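Local coordinates for protein putative glutathione S-transferase (Corynebacterium glutamicum, PDB 3M1G) that probably acts as a glutathione transferase of the ECM4-like, Omega-related group, with a thioredoxin-type N-terminal domain and a helical C-terminal domain, at residues Glu183-Ala186 and Pro187-Arg191; Leu223-Leu226 and Glu227-Ser231. All blocks are in the same frame, centred on the assembly; numbering follows the deposited sequence. Where two conformers were deposited one is given.

Contact 1 (Glu183-Ala186 and Pro187-Arg191); sequences EEMA and PVMKR
M185 and M189 sit one turn apart on helix 182-197, and M189 N donates to M185 O at 2.9 Å with an N-H...O angle of 167°. K190 N bonds A186 O in the next step, at 3.0 Å. Between these residues stands P187, whose ring nitrogen has no hydrogen to give to the preceding turn. The helix is kinked there. The proline CD lies 3.3 Å from E183 O, in the place where an N-H would otherwise point.

Both M185 and M189 are selenomethionines. Their side chains cross at an angle, and SE meets SE at 3.8 Å. With CG of M185 anti to the backbone N (chi1 -154°), its SE is carried to this meeting point. In M189, CG is instead anti to the carbonyl carbon (chi1 -64°), so the chain folds back beside the preceding turn. Its CG then passes 3.3 Å from M185 O. Each chain is bent at its last torsion.

This is an i, i+4 pairing on a helix of the GST C-terminal domain. The two selenomethionines also reach A244 at the start of helix 243-253, so they help fill the seam between those helices. V188 points elsewhere: its CG2 rests 3.6 Å from E184 O, and the side chain packs on W225 and R229 of helix 209-229. E184 turns its carboxylate off this helix. In the conformer described, one of two, it forms a salt bridge with R229.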
loop_
_atom_site.group_PDB
_atom_site.type_symbol
_atom_site.label_atom_id
_atom_site.label_comp_id
_atom_site.label_asym_id
_atom_site.label_seq_id
_atom_site.Cartn_x
_atom_site.Cartn_y
_atom_site.Cartn_z
ATOM N N GLU A 183 -21.890 29.046 -2.904
ATOM C CA GLU A 183 -20.799 29.934 -2.511
ATOM C C GLU A 183 -19.771 29.280 -1.622
ATOM O O GLU A 183 -18.610 29.427 -1.874
ATOM C CB GLU A 183 -21.303 31.183 -1.764
ATOM C CG GLU A 183 -21.469 32.350 -2.647
ATOM C CD GLU A 183 -21.590 33.708 -1.887
ATOM O OE1 GLU A 183 -22.213 34.586 -2.488
ATOM O OE2 GLU A 183 -21.074 33.906 -0.749
ATOM N N GLU A 184 -20.178 28.634 -0.537
ATOM C CA GLU A 184 -19.208 27.920 0.332
ATOM C C GLU A 184 -18.639 26.709 -0.386
ATOM O O GLU A 184 -17.537 26.315 -0.116
ATOM C CB GLU A 184 -19.784 27.449 1.681
ATOM C CG GLU A 184 -18.703 26.790 2.642
ATOM C CD GLU A 184 -19.296 25.875 3.727
ATOM O OE1 GLU A 184 -20.531 25.859 3.899
ATOM O OE2 GLU A 184 -18.522 25.161 4.403
HETATM N N MSE A 185 -19.386 26.132 -1.321
HETATM C CA MSE A 185 -18.918 24.923 -2.002
HETATM C C MSE A 185 -17.734 25.211 -2.935
HETATM O O MSE A 185 -16.854 24.342 -3.134
HETATM C CB MSE A 185 -20.049 24.260 -2.792
HETATM C CG MSE A 185 -19.867 22.788 -2.998
HETATM SE SE MSE A 185 -21.286 21.881 -4.018
HETATM C CE MSE A 185 -22.849 22.507 -3.003
ATOM N N ALA A 186 -17.697 26.415 -3.511
ATOM C CA ALA A 186 -16.721 26.677 -4.548
ATOM C C ALA A 186 -15.280 26.491 -4.028
ATOM O O ALA A 186 -14.505 25.757 -4.643
ATOM C CB ALA A 186 -16.931 28.110 -5.235
ATOM N N PRO A 187 -14.909 27.133 -2.907
ATOM C CA PRO A 187 -13.515 26.917 -2.491
ATOM C C PRO A 187 -13.184 25.494 -2.022
ATOM O O PRO A 187 -12.058 25.023 -2.227
ATOM C CB PRO A 187 -13.310 27.917 -1.342
ATOM C CG PRO A 187 -14.671 28.405 -0.981
ATOM C CD PRO A 187 -15.518 28.271 -2.207
ATOM N N VAL A 188 -14.141 24.829 -1.389
ATOM C CA VAL A 188 -13.958 23.465 -0.963
ATOM C C VAL A 188 -13.656 22.561 -2.166
ATOM O O VAL A 188 -12.708 21.778 -2.138
ATOM C CB VAL A 188 -15.173 22.960 -0.165
ATOM C CG1 VAL A 188 -15.054 21.449 0.054
ATOM C CG2 VAL A 188 -15.312 23.761 1.181
HETATM N N MSE A 189 -14.419 22.709 -3.239
HETATM C CA MSE A 189 -14.198 21.898 -4.433
HETATM C C MSE A 189 -12.869 22.263 -5.131
HETATM O O MSE A 189 -12.181 21.365 -5.638
HETATM C CB MSE A 189 -15.369 22.005 -5.389
HETATM C CG MSE A 189 -16.658 21.443 -4.775
HETATM SE SE MSE A 189 -18.146 21.241 -6.046
HETATM C CE MSE A 189 -18.268 23.073 -6.720
ATOM N N LYS A 190 -12.494 23.550 -5.137
ATOM C CA LYS A 190 -11.226 23.940 -5.743
ATOM C C LYS A 190 -10.052 23.322 -4.958
ATOM O O LYS A 190 -9.149 22.752 -5.561
ATOM C CB LYS A 190 -11.061 25.469 -5.859
ATOM C CG LYS A 190 -9.641 25.911 -6.306
ATOM C CD LYS A 190 -9.634 27.256 -7.055
ATOM C CE LYS A 190 -8.261 27.969 -7.094
ATOM N NZ LYS A 190 -7.057 27.088 -7.080
ATOM N N ARG A 191 -10.069 23.415 -3.628
ATOM C CA ARG A 191 -9.029 22.827 -2.816
ATOM C C ARG A 191 -8.957 21.312 -3.065
ATOM O O ARG A 191 -7.884 20.772 -3.263
ATOM C CB ARG A 191 -9.247 23.120 -1.342
ATOM C CG ARG A 191 -8.034 22.738 -0.451
ATOM C CD ARG A 191 -8.182 23.261 0.958
ATOM N NE ARG A 191 -7.044 22.866 1.794
ATOM C CZ ARG A 191 -7.003 22.993 3.118
ATOM N NH1 ARG A 191 -8.007 23.528 3.764
ATOM N NH2 ARG A 191 -5.928 22.610 3.793
#

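Contact 2 (Leu223-Leu226 and Glu227-Ser231); sequences LDWL and EDRLS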
loop_
_atom_site.group_PDB
_atom_site.type_symbol
_atom_site.label_atom_id
_atom_site.label_comp_id
_atom_site.label_asym_id
_atom_site.label_seq_id
_atom_site.Cartn_x
_atom_site.Cartn_y
_atom_site.Cartn_z
ATOM N N LEU A 223 -5.736 15.703 2.620
ATOM C CA LEU A 223 -6.475 14.551 3.179
ATOM C C LEU A 223 -6.680 14.684 4.693
ATOM O O LEU A 223 -7.736 14.299 5.244
ATOM C CB LEU A 223 -5.803 13.225 2.819
ATOM C CG LEU A 223 -5.833 12.810 1.330
ATOM C CD1 LEU A 223 -4.979 11.527 1.073
ATOM C CD2 LEU A 223 -7.261 12.612 0.791
ATOM N N ASP A 224 -5.701 15.263 5.393
ATOM C CA ASP A 224 -5.880 15.466 6.842
ATOM C C ASP A 224 -6.930 16.558 7.120
ATOM O O ASP A 224 -7.672 16.476 8.092
ATOM C CB ASP A 224 -4.551 15.857 7.516
ATOM C CG ASP A 224 -3.606 14.663 7.701
ATOM O OD1 ASP A 224 -4.067 13.492 7.748
ATOM O OD2 ASP A 224 -2.379 14.902 7.788
ATOM N N TRP A 225 -6.962 17.592 6.277
ATOM C CA TRP A 225 -8.022 18.598 6.341
ATOM C C TRP A 225 -9.396 17.932 6.104
ATOM O O TRP A 225 -10.339 18.203 6.839
ATOM C CB TRP A 225 -7.789 19.711 5.303
ATOM C CG TRP A 225 -9.023 20.447 4.887
ATOM C CD1 TRP A 225 -9.819 21.229 5.684
ATOM C CD2 TRP A 225 -9.580 20.519 3.574
ATOM N NE1 TRP A 225 -10.854 21.726 4.948
ATOM C CE2 TRP A 225 -10.733 21.312 3.654
ATOM C CE3 TRP A 225 -9.229 19.967 2.336
ATOM C CZ2 TRP A 225 -11.539 21.586 2.542
ATOM C CZ3 TRP A 225 -10.039 20.250 1.217
ATOM C CH2 TRP A 225 -11.175 21.024 1.338
ATOM N N LEU A 226 -9.506 17.070 5.101
ATOM C CA LEU A 226 -10.801 16.422 4.830
ATOM C C LEU A 226 -11.248 15.502 5.987
ATOM O O LEU A 226 -12.429 15.463 6.376
ATOM C CB LEU A 226 -10.763 15.645 3.511
ATOM C CG LEU A 226 -10.683 16.508 2.262
ATOM C CD1 LEU A 226 -10.414 15.653 1.033
ATOM C CD2 LEU A 226 -11.965 17.347 2.070
ATOM N N GLU A 227 -10.296 14.759 6.531
ATOM C CA GLU A 227 -10.558 13.850 7.645
ATOM C C GLU A 227 -11.145 14.662 8.819
ATOM O O GLU A 227 -12.119 14.252 9.475
ATOM C CB GLU A 227 -9.264 13.133 8.036
ATOM C CG GLU A 227 -9.326 12.346 9.330
ATOM C CD GLU A 227 -10.148 11.091 9.196
ATOM O OE1 GLU A 227 -10.401 10.676 8.032
ATOM O OE2 GLU A 227 -10.532 10.525 10.250
ATOM N N ASP A 228 -10.575 15.830 9.059
ATOM C CA ASP A 228 -11.090 16.708 10.107
ATOM C C ASP A 228 -12.425 17.369 9.738
ATOM O O ASP A 228 -13.305 17.499 10.580
ATOM C CB ASP A 228 -10.069 17.790 10.434
ATOM C CG ASP A 228 -10.530 18.718 11.576
ATOM O OD1 ASP A 228 -10.676 18.268 12.725
ATOM O OD2 ASP A 228 -10.779 19.891 11.307
ATOM N N ARG A 229 -12.595 17.796 8.488
ATOM C CA ARG A 229 -13.863 18.379 8.081
ATOM C C ARG A 229 -15.031 17.383 8.259
ATOM O O ARG A 229 -16.142 17.750 8.666
ATOM C CB ARG A 229 -13.788 18.833 6.613
ATOM C CG ARG A 229 -14.975 19.643 6.167
ATOM C CD ARG A 229 -14.862 20.124 4.749
ATOM N NE ARG A 229 -16.124 20.718 4.327
ATOM C CZ ARG A 229 -16.472 21.990 4.505
ATOM N NH1 ARG A 229 -15.641 22.859 5.062
ATOM N NH2 ARG A 229 -17.668 22.390 4.094
ATOM N N LEU A 230 -14.778 16.132 7.918
ATOM C CA LEU A 230 -15.789 15.073 7.953
ATOM C C LEU A 230 -15.923 14.432 9.340
ATOM O O LEU A 230 -16.722 13.521 9.516
ATOM C CB LEU A 230 -15.464 14.011 6.890
ATOM C CG LEU A 230 -15.650 14.447 5.433
ATOM C CD1 LEU A 230 -14.996 13.464 4.454
ATOM C CD2 LEU A 230 -17.141 14.610 5.132
ATOM N N SER A 231 -15.194 14.932 10.332
ATOM C CA SER A 231 -15.437 14.487 11.698
ATOM C C SER A 231 -16.715 15.103 12.286
ATOM O O SER A 231 -17.304 14.517 13.192
ATOM C CB SER A 231 -14.233 14.796 12.616
ATOM O OG SER A 231 -14.189 16.201 12.847
HETATM O O HOH W 1 -13.213 22.635 6.467
#
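W225 and R229 both place CG anti to the backbone N, with chi1 of 156° and -171°. R229 then stays extended as far as NE, which carries the guanidinium outward from the helix, toward helix 182-197, past the six-membered ring of the indole. The side chains come no nearer than 4.2 Å, between W225 CZ2 and R229 CD, and CD approaches the ring obliquely. A water joins their polar ends. It accepts from W225 NE1 at 2.9 Å and from R229 NH1 at 2.8 Å, lying in the plane of the guanidinium at its edge.

On its other side of the contact, R229 NE donates to L236 O. Together with the water on NH1, this should limit rotation of the group. E184 meets NH2 in one of its two conformers. L226 CD2 lies over one face of the indole, 3.6 Å above its plane and toward the rim.

The backbone beneath is regular. R229 N reaches W225 O at 2.8 Å in the carbonyl plane, and L230 N bonds L226 O at 2.9 Å. E227 bends at chi2, and its carboxylate takes the backbone N-H groups of N275 and L276, one on each oxygen, at the start of helix 274-284. D224 adds a second link from this helix to its surroundings, a salt bridge with R267.

D228 O accepts from both S231 N and S231 OG, the hydroxyl at 2.8 Å. The arrangement is an i, i+4 water-bridged pair toward the C-terminal end of helix 209-229, part of the all-helical GST C-terminal domain.

How the contacts relate
Contact 1 comes first along the chain, on helix 182-197. Contact 2 follows toward the C-terminal end of helix 209-229. Their centres are 15 Å apart, on the same side of the chain's centre. Both belong to the GST C-terminal domain, and helix 199-204 lies between their helices in sequence. The two contacts touch directly. In the modelled conformer of E184, its OE2 and R229 NH2 form a salt bridge of 2.9 Å, and R191 makes a cation-pi contact with W225. V188 packs between these two links. Polar, aromatic and apolar contacts thus join the two helices within one domain.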